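Methyltransferase (Streptococcus mutans, PDB 2B78) is probably an S-adenosylmethionine-dependent methyltransferase that may act on RNA, its substrate not being established. Local coordinates at residues 200-205 with 358-363; 326-331 with 378-383; 27-32 with 49-54. All blocks are in the same frame, centred on the assembly; numbering follows the deposited sequence.

Contact 1. Residues 200-205 with 358-363; sequences RQVRNE and DLQQLP
R200 and P363 meet at the start of helix 200-210. The guanidinium NH2 of R200 comes within 3.6 Å of P363 CB. It approaches the proline ring obliquely. The chain runs out with CG anti to the backbone N (chi1 175°) and then bends at chi3 to bring the guanidinium back to the proline. The charge itself is taken up by a salt bridge from NH2 to D365, two residues beyond the proline.

Q201 covers the same proline. Its extended side chain lays the terminal amide near the ring, with Q201 NE2 3.5 Å from P363 CB. The other amide atom serves a water. This water donates to Q201 OE1 at 3.2 Å and to the backbone O of Q361 at 2.7 Å, so it bridges the two segments where no direct hydrogen bond joins them.

V202 reaches Q360 with its CG2 branch, 4.0 Å from Q360 OE1. One turn on, E205 CG lies 3.9 Å from the same oxygen. Nearest to Q360 OE1 is the backbone O of Q201, at 3.6 Å. Both are acceptors and make no bond.

The axes of segments 200-205 and 358-360 approach to 10.3 Å. Helix 200-210 thus packs over the end of strand 355-360, the outermost strand at this side of the methyltransferase sheet. V202 also touches V380 of strand 379-384 and F226 of helix 225-232.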
loop_
_atom_site.group_PDB
_atom_site.type_symbol
_atom_site.label_atom_id
_atom_site.label_comp_id
_atom_site.label_asym_id
_atom_site.label_seq_id
_atom_site.Cartn_x
_atom_site.Cartn_y
_atom_site.Cartn_z
ATOM N N ARG A 200 -6.225 4.921 4.039
ATOM C CA ARG A 200 -7.356 5.849 4.102
ATOM C C ARG A 200 -8.297 5.653 5.277
ATOM O O ARG A 200 -8.764 6.618 5.871
ATOM C CB ARG A 200 -8.181 5.767 2.818
ATOM C CG ARG A 200 -9.453 6.618 2.855
ATOM C CD ARG A 200 -10.158 6.624 1.505
ATOM N NE ARG A 200 -10.683 5.307 1.173
ATOM C CZ ARG A 200 -10.123 4.442 0.330
ATOM N NH1 ARG A 200 -8.998 4.735 -0.300
ATOM N NH2 ARG A 200 -10.701 3.269 0.131
ATOM N N GLN A 201 -8.601 4.406 5.604
ATOM C CA GLN A 201 -9.537 4.164 6.690
ATOM C C GLN A 201 -8.899 4.397 8.057
ATOM O O GLN A 201 -9.595 4.661 9.028
ATOM C CB GLN A 201 -10.133 2.756 6.550
ATOM C CG GLN A 201 -10.743 2.558 5.148
ATOM C CD GLN A 201 -11.496 1.258 4.979
ATOM O OE1 GLN A 201 -11.357 0.329 5.776
ATOM N NE2 GLN A 201 -12.290 1.176 3.919
ATOM N N VAL A 202 -7.573 4.330 8.130
ATOM C CA VAL A 202 -6.887 4.581 9.395
ATOM C C VAL A 202 -6.918 6.092 9.611
ATOM O O VAL A 202 -7.151 6.568 10.729
ATOM C CB VAL A 202 -5.415 4.102 9.368
ATOM C CG1 VAL A 202 -4.786 4.323 10.734
ATOM C CG2 VAL A 202 -5.341 2.624 8.997
ATOM N N ARG A 203 -6.674 6.847 8.537
ATOM C CA ARG A 203 -6.719 8.301 8.619
ATOM C C ARG A 203 -8.151 8.743 8.919
ATOM O O ARG A 203 -8.358 9.740 9.604
ATOM C CB ARG A 203 -6.219 8.947 7.322
ATOM C CG ARG A 203 -4.701 8.902 7.163
ATOM C CD ARG A 203 -4.219 9.702 5.961
ATOM N NE ARG A 203 -4.620 9.087 4.693
ATOM C CZ ARG A 203 -3.912 8.163 4.053
ATOM N NH1 ARG A 203 -2.757 7.742 4.552
ATOM N NH2 ARG A 203 -4.363 7.656 2.914
ATOM N N ASN A 204 -9.140 8.008 8.413
ATOM C CA ASN A 204 -10.539 8.346 8.684
ATOM C C ASN A 204 -10.830 8.282 10.188
ATOM O O ASN A 204 -11.563 9.116 10.725
ATOM C CB ASN A 204 -11.490 7.385 7.949
ATOM C CG ASN A 204 -12.953 7.787 8.093
ATOM O OD1 ASN A 204 -13.348 8.902 7.715
ATOM N ND2 ASN A 204 -13.766 6.881 8.631
ATOM N N GLU A 205 -10.272 7.274 10.857
ATOM C CA GLU A 205 -10.481 7.100 12.297
ATOM C C GLU A 205 -9.915 8.283 13.070
ATOM O O GLU A 205 -10.510 8.747 14.047
ATOM C CB GLU A 205 -9.798 5.820 12.792
ATOM C CG GLU A 205 -10.368 4.544 12.197
ATOM C CD GLU A 205 -11.761 4.247 12.700
ATOM O OE1 GLU A 205 -11.895 3.928 13.902
ATOM O OE2 GLU A 205 -12.722 4.339 11.906
ATOM N N ASP A 358 -8.236 -3.346 17.796
ATOM C CA ASP A 358 -8.642 -3.541 16.414
ATOM C C ASP A 358 -7.516 -3.902 15.449
ATOM O O ASP A 358 -6.347 -3.725 15.753
ATOM C CB ASP A 358 -9.307 -2.254 15.935
ATOM C CG ASP A 358 -9.818 -2.356 14.519
ATOM O OD1 ASP A 358 -10.777 -3.120 14.296
ATOM O OD2 ASP A 358 -9.257 -1.678 13.635
ATOM N N LEU A 359 -7.896 -4.436 14.291
ATOM C CA LEU A 359 -6.964 -4.780 13.217
ATOM C C LEU A 359 -7.644 -4.315 11.939
ATOM O O LEU A 359 -8.776 -4.701 11.655
ATOM C CB LEU A 359 -6.702 -6.292 13.129
ATOM C CG LEU A 359 -6.032 -6.806 11.841
ATOM C CD1 LEU A 359 -4.665 -6.150 11.637
ATOM C CD2 LEU A 359 -5.870 -8.316 11.912
ATOM N N GLN A 360 -6.972 -3.455 11.184
ATOM C CA GLN A 360 -7.526 -2.967 9.927
ATOM C C GLN A 360 -6.555 -3.394 8.845
ATOM O O GLN A 360 -5.344 -3.439 9.065
ATOM C CB GLN A 360 -7.641 -1.434 9.935
ATOM C CG GLN A 360 -8.490 -0.863 11.063
ATOM C CD GLN A 360 -8.407 0.655 11.154
ATOM O OE1 GLN A 360 -8.957 1.375 10.318
ATOM N NE2 GLN A 360 -7.708 1.147 12.172
ATOM N N GLN A 361 -7.077 -3.729 7.678
ATOM C CA GLN A 361 -6.213 -4.123 6.579
ATOM C C GLN A 361 -6.631 -3.356 5.333
ATOM O O GLN A 361 -7.246 -2.294 5.447
ATOM C CB GLN A 361 -6.261 -5.642 6.374
ATOM C CG GLN A 361 -5.797 -6.408 7.627
ATOM C CD GLN A 361 -5.344 -7.829 7.346
ATOM O OE1 GLN A 361 -4.279 -8.056 6.759
ATOM N NE2 GLN A 361 -6.149 -8.796 7.766
ATOM N N LEU A 362 -6.308 -3.871 4.156
ATOM C CA LEU A 362 -6.622 -3.147 2.927
ATOM C C LEU A 362 -8.082 -2.790 2.725
ATOM O O LEU A 362 -8.985 -3.591 2.991
ATOM C CB LEU A 362 -6.124 -3.922 1.701
ATOM C CG LEU A 362 -4.607 -4.091 1.548
ATOM C CD1 LEU A 362 -4.343 -4.932 0.328
ATOM C CD2 LEU A 362 -3.903 -2.731 1.432
ATOM N N PRO A 363 -8.333 -1.555 2.263
ATOM C CA PRO A 363 -9.685 -1.061 2.001
ATOM C C PRO A 363 -10.151 -1.660 0.666
ATOM O O PRO A 363 -9.325 -2.094 -0.145
ATOM C CB PRO A 363 -9.493 0.456 1.987
ATOM C CG PRO A 363 -8.111 0.602 1.441
ATOM C CD PRO A 363 -7.351 -0.456 2.200
HETATM O O HOH W 1 -8.450 -0.327 6.932
#

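Contact 2. Residues 326-331 with 378-383; sequences LIIAST and LKVFTI
I328 and V380 meet on one face of an antiparallel strand pair, their side chains crossing at a slant. I328 CG2 lies 3.6 Å from V380 CG1. Both methyls stand anti to their own backbone N, which turns them to each other across the diagonal. S330 sits directly opposite V380, with its OG 3.8 Å from V380 CG2. That hydroxyl is hydrogen-bonded to D292.

T331 and K379 share the other face and lie side by side, pointing the same way. The lysine chain bends at chi3 (-85°), which brings K379 CE to 4.0 Å from T331 CG2. A second bend at chi4 directs NZ to the backbone O of Y377. A329 and F381 pair on this face too. The F381 ring leads away and meets Y356 edge-to-face.

Six backbone bonds lock the register through I327-I383, A329-F381 and T331-K379. F381 N to A329 O is nearly straight, 168° at the hydrogen, against 135° for T331 N to K379 O. Helices 306-319 and 338-349 cover the face of I327, A329 and T331. Strand 379-384 is inserted between 325-331 and 355-360 and runs against both, the hallmark of the class I, Rossmann-like methyltransferase fold.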
loop_
_atom_site.group_PDB
_atom_site.type_symbol
_atom_site.label_atom_id
_atom_site.label_comp_id
_atom_site.label_asym_id
_atom_site.label_seq_id
_atom_site.Cartn_x
_atom_site.Cartn_y
_atom_site.Cartn_z
ATOM N N LEU A 326 -2.239 4.723 23.616
ATOM C CA LEU A 326 -2.510 3.809 22.510
ATOM C C LEU A 326 -1.354 3.743 21.530
ATOM O O LEU A 326 -0.615 4.713 21.352
ATOM C CB LEU A 326 -3.755 4.252 21.742
ATOM C CG LEU A 326 -5.057 4.296 22.531
ATOM C CD1 LEU A 326 -5.969 5.362 21.953
ATOM C CD2 LEU A 326 -5.700 2.912 22.518
ATOM N N ILE A 327 -1.199 2.585 20.906
ATOM C CA ILE A 327 -0.179 2.387 19.896
ATOM C C ILE A 327 -0.912 1.928 18.649
ATOM O O ILE A 327 -1.775 1.047 18.709
ATOM C CB ILE A 327 0.837 1.295 20.290
ATOM C CG1 ILE A 327 1.670 1.753 21.487
ATOM C CG2 ILE A 327 1.760 0.993 19.117
ATOM C CD1 ILE A 327 2.843 0.840 21.788
ATOM N N ILE A 328 -0.593 2.547 17.522
ATOM C CA ILE A 328 -1.185 2.161 16.250
ATOM C C ILE A 328 0.014 1.603 15.491
ATOM O O ILE A 328 0.858 2.353 15.009
ATOM C CB ILE A 328 -1.779 3.377 15.522
ATOM C CG1 ILE A 328 -2.957 3.913 16.335
ATOM C CG2 ILE A 328 -2.252 2.989 14.114
ATOM C CD1 ILE A 328 -3.612 5.146 15.750
ATOM N N ALA A 329 0.113 0.276 15.458
ATOM C CA ALA A 329 1.220 -0.409 14.789
ATOM C C ALA A 329 0.822 -0.809 13.384
ATOM O O ALA A 329 -0.021 -1.700 13.183
ATOM C CB ALA A 329 1.636 -1.656 15.587
ATOM N N SER A 330 1.456 -0.160 12.414
ATOM C CA SER A 330 1.179 -0.393 11.012
ATOM C C SER A 330 2.376 -0.937 10.235
ATOM O O SER A 330 3.534 -0.714 10.596
ATOM C CB SER A 330 0.700 0.916 10.374
ATOM O OG SER A 330 0.794 0.872 8.968
ATOM N N THR A 331 2.086 -1.677 9.174
ATOM C CA THR A 331 3.132 -2.228 8.318
ATOM C C THR A 331 2.506 -2.619 6.994
ATOM O O THR A 331 1.355 -3.068 6.956
ATOM C CB THR A 331 3.811 -3.483 8.936
ATOM O OG1 THR A 331 4.835 -3.954 8.047
ATOM C CG2 THR A 331 2.800 -4.604 9.147
ATOM N N LEU A 378 -1.486 -4.932 4.013
ATOM C CA LEU A 378 -1.555 -3.925 5.060
ATOM C C LEU A 378 -2.077 -4.548 6.346
ATOM O O LEU A 378 -3.044 -5.305 6.335
ATOM C CB LEU A 378 -2.467 -2.772 4.627
ATOM C CG LEU A 378 -2.691 -1.603 5.588
ATOM C CD1 LEU A 378 -1.369 -0.890 5.868
ATOM C CD2 LEU A 378 -3.671 -0.629 4.971
ATOM N N LYS A 379 -1.409 -4.241 7.453
ATOM C CA LYS A 379 -1.815 -4.742 8.760
ATOM C C LYS A 379 -1.647 -3.596 9.739
ATOM O O LYS A 379 -0.544 -3.077 9.909
ATOM C CB LYS A 379 -0.933 -5.919 9.177
ATOM C CG LYS A 379 -1.137 -7.167 8.337
ATOM C CD LYS A 379 -0.030 -8.169 8.546
ATOM C CE LYS A 379 1.151 -7.866 7.643
ATOM N NZ LYS A 379 0.789 -8.090 6.216
ATOM N N VAL A 380 -2.742 -3.175 10.364
ATOM C CA VAL A 380 -2.667 -2.082 11.323
ATOM C C VAL A 380 -3.378 -2.497 12.593
ATOM O O VAL A 380 -4.586 -2.769 12.584
ATOM C CB VAL A 380 -3.311 -0.789 10.769
ATOM C CG1 VAL A 380 -3.074 0.368 11.734
ATOM C CG2 VAL A 380 -2.716 -0.462 9.399
ATOM N N PHE A 381 -2.615 -2.562 13.681
ATOM C CA PHE A 381 -3.145 -2.946 14.981
ATOM C C PHE A 381 -3.268 -1.745 15.897
ATOM O O PHE A 381 -2.320 -0.973 16.046
ATOM C CB PHE A 381 -2.220 -3.964 15.649
ATOM C CG PHE A 381 -2.453 -5.382 15.219
ATOM C CD1 PHE A 381 -3.655 -6.018 15.509
ATOM C CD2 PHE A 381 -1.456 -6.091 14.558
ATOM C CE1 PHE A 381 -3.861 -7.353 15.151
ATOM C CE2 PHE A 381 -1.647 -7.427 14.193
ATOM C CZ PHE A 381 -2.858 -8.060 14.494
ATOM N N THR A 382 -4.440 -1.578 16.500
ATOM C CA THR A 382 -4.663 -0.491 17.444
ATOM C C THR A 382 -4.659 -1.194 18.798
ATOM O O THR A 382 -5.501 -2.054 19.056
ATOM C CB THR A 382 -6.020 0.206 17.197
ATOM O OG1 THR A 382 -6.002 0.846 15.912
ATOM C CG2 THR A 382 -6.278 1.261 18.268
ATOM N N ILE A 383 -3.699 -0.828 19.647
ATOM C CA ILE A 383 -3.526 -1.453 20.957
ATOM C C ILE A 383 -3.560 -0.476 22.126
ATOM O O ILE A 383 -2.902 0.567 22.089
ATOM C CB ILE A 383 -2.170 -2.183 21.014
ATOM C CG1 ILE A 383 -2.053 -3.141 19.829
ATOM C CG2 ILE A 383 -2.020 -2.905 22.343
ATOM C CD1 ILE A 383 -0.648 -3.629 19.571
#

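Contact 3. Residues 27-32 with 49-54; sequences PNLNLD and AYLSKQ
In the N-terminal PUA-like domain, the loop between strands 20-22 and 34-39 folds back on strand 45-54. L51 is the strand residue that receives it. L29 and L51 reach toward each other tip to tip, with L29 CD2 4.0 Å from L51 CD1. L29 CD2 lies as near to CD2 of L51, while L31 meets CD1. L31 CB to L51 CD1 is 3.5 Å, tighter than an ordinary carbon contact. Both loop leucines also touch L4 of strand 2-5.

D32 gives the contact its polar end. Its CB points away from the strand, but the carboxylate swings back, since CG is anti to the backbone N (chi1 -163°). D32 OD1 then comes to 3.2 Å from S52 CA. The other oxygen, D32 OD2, accepts a hydrogen bond from a water, 2.8 Å away. That water in turn accepts from K53 N at 3.0 Å, so the carboxylate reaches the strand backbone through it. The K53 side chain crosses that of D32 at about a right angle. It meets the carboxylate through K53 CE, 3.3 Å from D32 OD2. With K53 NZ 4.1 Å from D32 OD2, beyond a salt bridge, the charges probably attract only weakly.

Strand 45-54 pairs antiparallel with 34-39 on one side and 57-63 on the other. The contact thus tucks a connecting loop against the small mixed sheet of a PUA-like domain.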
loop_
_atom_site.group_PDB
_atom_site.type_symbol
_atom_site.label_atom_id
_atom_site.label_comp_id
_atom_site.label_asym_id
_atom_site.label_seq_id
_atom_site.Cartn_x
_atom_site.Cartn_y
_atom_site.Cartn_z
ATOM N N PRO A 27 10.231 -24.504 -8.259
ATOM C CA PRO A 27 11.674 -24.607 -8.010
ATOM C C PRO A 27 12.640 -24.594 -9.194
ATOM O O PRO A 27 13.544 -23.752 -9.252
ATOM C CB PRO A 27 11.791 -25.891 -7.183
ATOM C CG PRO A 27 10.648 -26.711 -7.668
ATOM C CD PRO A 27 9.539 -25.685 -7.709
ATOM N N ASN A 28 12.464 -25.521 -10.130
ATOM C CA ASN A 28 13.360 -25.602 -11.276
ATOM C C ASN A 28 12.735 -25.099 -12.567
ATOM O O ASN A 28 12.548 -25.863 -13.517
ATOM C CB ASN A 28 13.826 -27.044 -11.456
ATOM C CG ASN A 28 14.492 -27.591 -10.212
ATOM O OD1 ASN A 28 13.823 -28.056 -9.281
ATOM N ND2 ASN A 28 15.816 -27.517 -10.177
ATOM N N LEU A 29 12.420 -23.810 -12.604
ATOM C CA LEU A 29 11.809 -23.216 -13.789
ATOM C C LEU A 29 12.892 -22.568 -14.660
ATOM O O LEU A 29 13.664 -21.741 -14.182
ATOM C CB LEU A 29 10.759 -22.184 -13.357
ATOM C CG LEU A 29 9.790 -21.599 -14.393
ATOM C CD1 LEU A 29 9.023 -22.712 -15.098
ATOM C CD2 LEU A 29 8.824 -20.654 -13.683
ATOM N N ASN A 30 12.952 -22.951 -15.934
ATOM C CA ASN A 30 13.963 -22.396 -16.842
ATOM C C ASN A 30 13.346 -21.382 -17.782
ATOM O O ASN A 30 14.036 -20.808 -18.632
ATOM C CB ASN A 30 14.603 -23.497 -17.692
ATOM C CG ASN A 30 14.975 -24.717 -16.887
ATOM O OD1 ASN A 30 15.612 -24.617 -15.829
ATOM N ND2 ASN A 30 14.593 -25.886 -17.386
ATOM N N LEU A 31 12.042 -21.171 -17.631
ATOM C CA LEU A 31 11.308 -20.246 -18.485
ATOM C C LEU A 31 11.095 -18.904 -17.792
ATOM O O LEU A 31 11.168 -18.812 -16.561
ATOM C CB LEU A 31 9.943 -20.849 -18.839
ATOM C CG LEU A 31 9.851 -22.369 -19.002
ATOM C CD1 LEU A 31 8.398 -22.787 -19.180
ATOM C CD2 LEU A 31 10.685 -22.815 -20.183
ATOM N N ASP A 32 10.833 -17.865 -18.586
ATOM C CA ASP A 32 10.574 -16.531 -18.050
ATOM C C ASP A 32 10.066 -15.560 -19.123
ATOM O O ASP A 32 10.300 -15.753 -20.315
ATOM C CB ASP A 32 11.831 -15.962 -17.379
ATOM C CG ASP A 32 11.513 -14.790 -16.462
ATOM O OD1 ASP A 32 10.340 -14.675 -16.034
ATOM O OD2 ASP A 32 12.427 -13.992 -16.153
ATOM N N ALA A 49 -1.295 -18.548 -18.174
ATOM C CA ALA A 49 -0.552 -17.726 -17.227
ATOM C C ALA A 49 0.626 -17.041 -17.901
ATOM O O ALA A 49 0.936 -17.321 -19.057
ATOM C CB ALA A 49 -0.051 -18.597 -16.076
ATOM N N TYR A 50 1.276 -16.130 -17.182
ATOM C CA TYR A 50 2.451 -15.473 -17.730
ATOM C C TYR A 50 3.558 -15.522 -16.689
ATOM O O TYR A 50 3.303 -15.475 -15.482
ATOM C CB TYR A 50 2.146 -14.026 -18.174
ATOM C CG TYR A 50 2.105 -12.947 -17.103
ATOM C CD1 TYR A 50 3.269 -12.505 -16.473
ATOM C CD2 TYR A 50 0.902 -12.326 -16.762
ATOM C CE1 TYR A 50 3.237 -11.469 -15.531
ATOM C CE2 TYR A 50 0.858 -11.284 -15.822
ATOM C CZ TYR A 50 2.027 -10.862 -15.214
ATOM O OH TYR A 50 1.999 -9.827 -14.304
ATOM N N LEU A 51 4.790 -15.652 -17.165
ATOM C CA LEU A 51 5.940 -15.716 -16.285
ATOM C C LEU A 51 6.729 -14.421 -16.317
ATOM O O LEU A 51 6.923 -13.828 -17.372
ATOM C CB LEU A 51 6.865 -16.869 -16.690
ATOM C CG LEU A 51 6.288 -18.285 -16.698
ATOM C CD1 LEU A 51 7.372 -19.268 -17.121
ATOM C CD2 LEU A 51 5.760 -18.634 -15.314
ATOM N N SER A 52 7.175 -13.993 -15.144
ATOM C CA SER A 52 7.988 -12.799 -15.001
ATOM C C SER A 52 8.320 -12.706 -13.528
ATOM O O SER A 52 7.464 -12.936 -12.674
ATOM C CB SER A 52 7.230 -11.549 -15.460
ATOM O OG SER A 52 8.104 -10.429 -15.514
ATOM N N LYS A 53 9.569 -12.386 -13.224
ATOM C CA LYS A 53 9.984 -12.293 -11.838
ATOM C C LYS A 53 9.390 -11.080 -11.142
ATOM O O LYS A 53 9.453 -9.956 -11.650
ATOM C CB LYS A 53 11.513 -12.270 -11.753
ATOM C CG LYS A 53 12.123 -13.671 -11.758
ATOM C CD LYS A 53 13.642 -13.648 -11.899
ATOM C CE LYS A 53 14.067 -13.564 -13.362
ATOM N NZ LYS A 53 15.552 -13.656 -13.518
ATOM N N GLN A 54 8.804 -11.323 -9.975
ATOM C CA GLN A 54 8.185 -10.270 -9.181
ATOM C C GLN A 54 8.328 -10.630 -7.709
ATOM O O GLN A 54 7.473 -11.308 -7.143
ATOM C CB GLN A 54 6.702 -10.133 -9.541
ATOM C CG GLN A 54 6.015 -8.941 -8.881
ATOM C CD GLN A 54 4.584 -8.778 -9.338
ATOM O OE1 GLN A 54 4.273 -9.014 -10.506
ATOM N NE2 GLN A 54 3.704 -8.360 -8.427
HETATM O O HOH W 2 11.508 -11.475 -15.265
#

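Overall arrangement
Contacts 1 and 2 belong to the methyltransferase domain and share one sheet. Strand 355-360 of contact 1 pairs with strand 379-384 of contact 2, for example through Q360 N and V380 O. Their centres are about 9 Å apart. Contact 2 is buried and held by regular backbone bonds. Contact 1 lies at the sheet's edge, partly buried, and relies on side-chain packing and a water. Contact 3 is in the PUA-like domain, its centre about 35 Å from each of the others. It is also partly buried and water-bridged, but joins a loop to a strand through leucines, where contact 1 sets a helix against glutamine and proline.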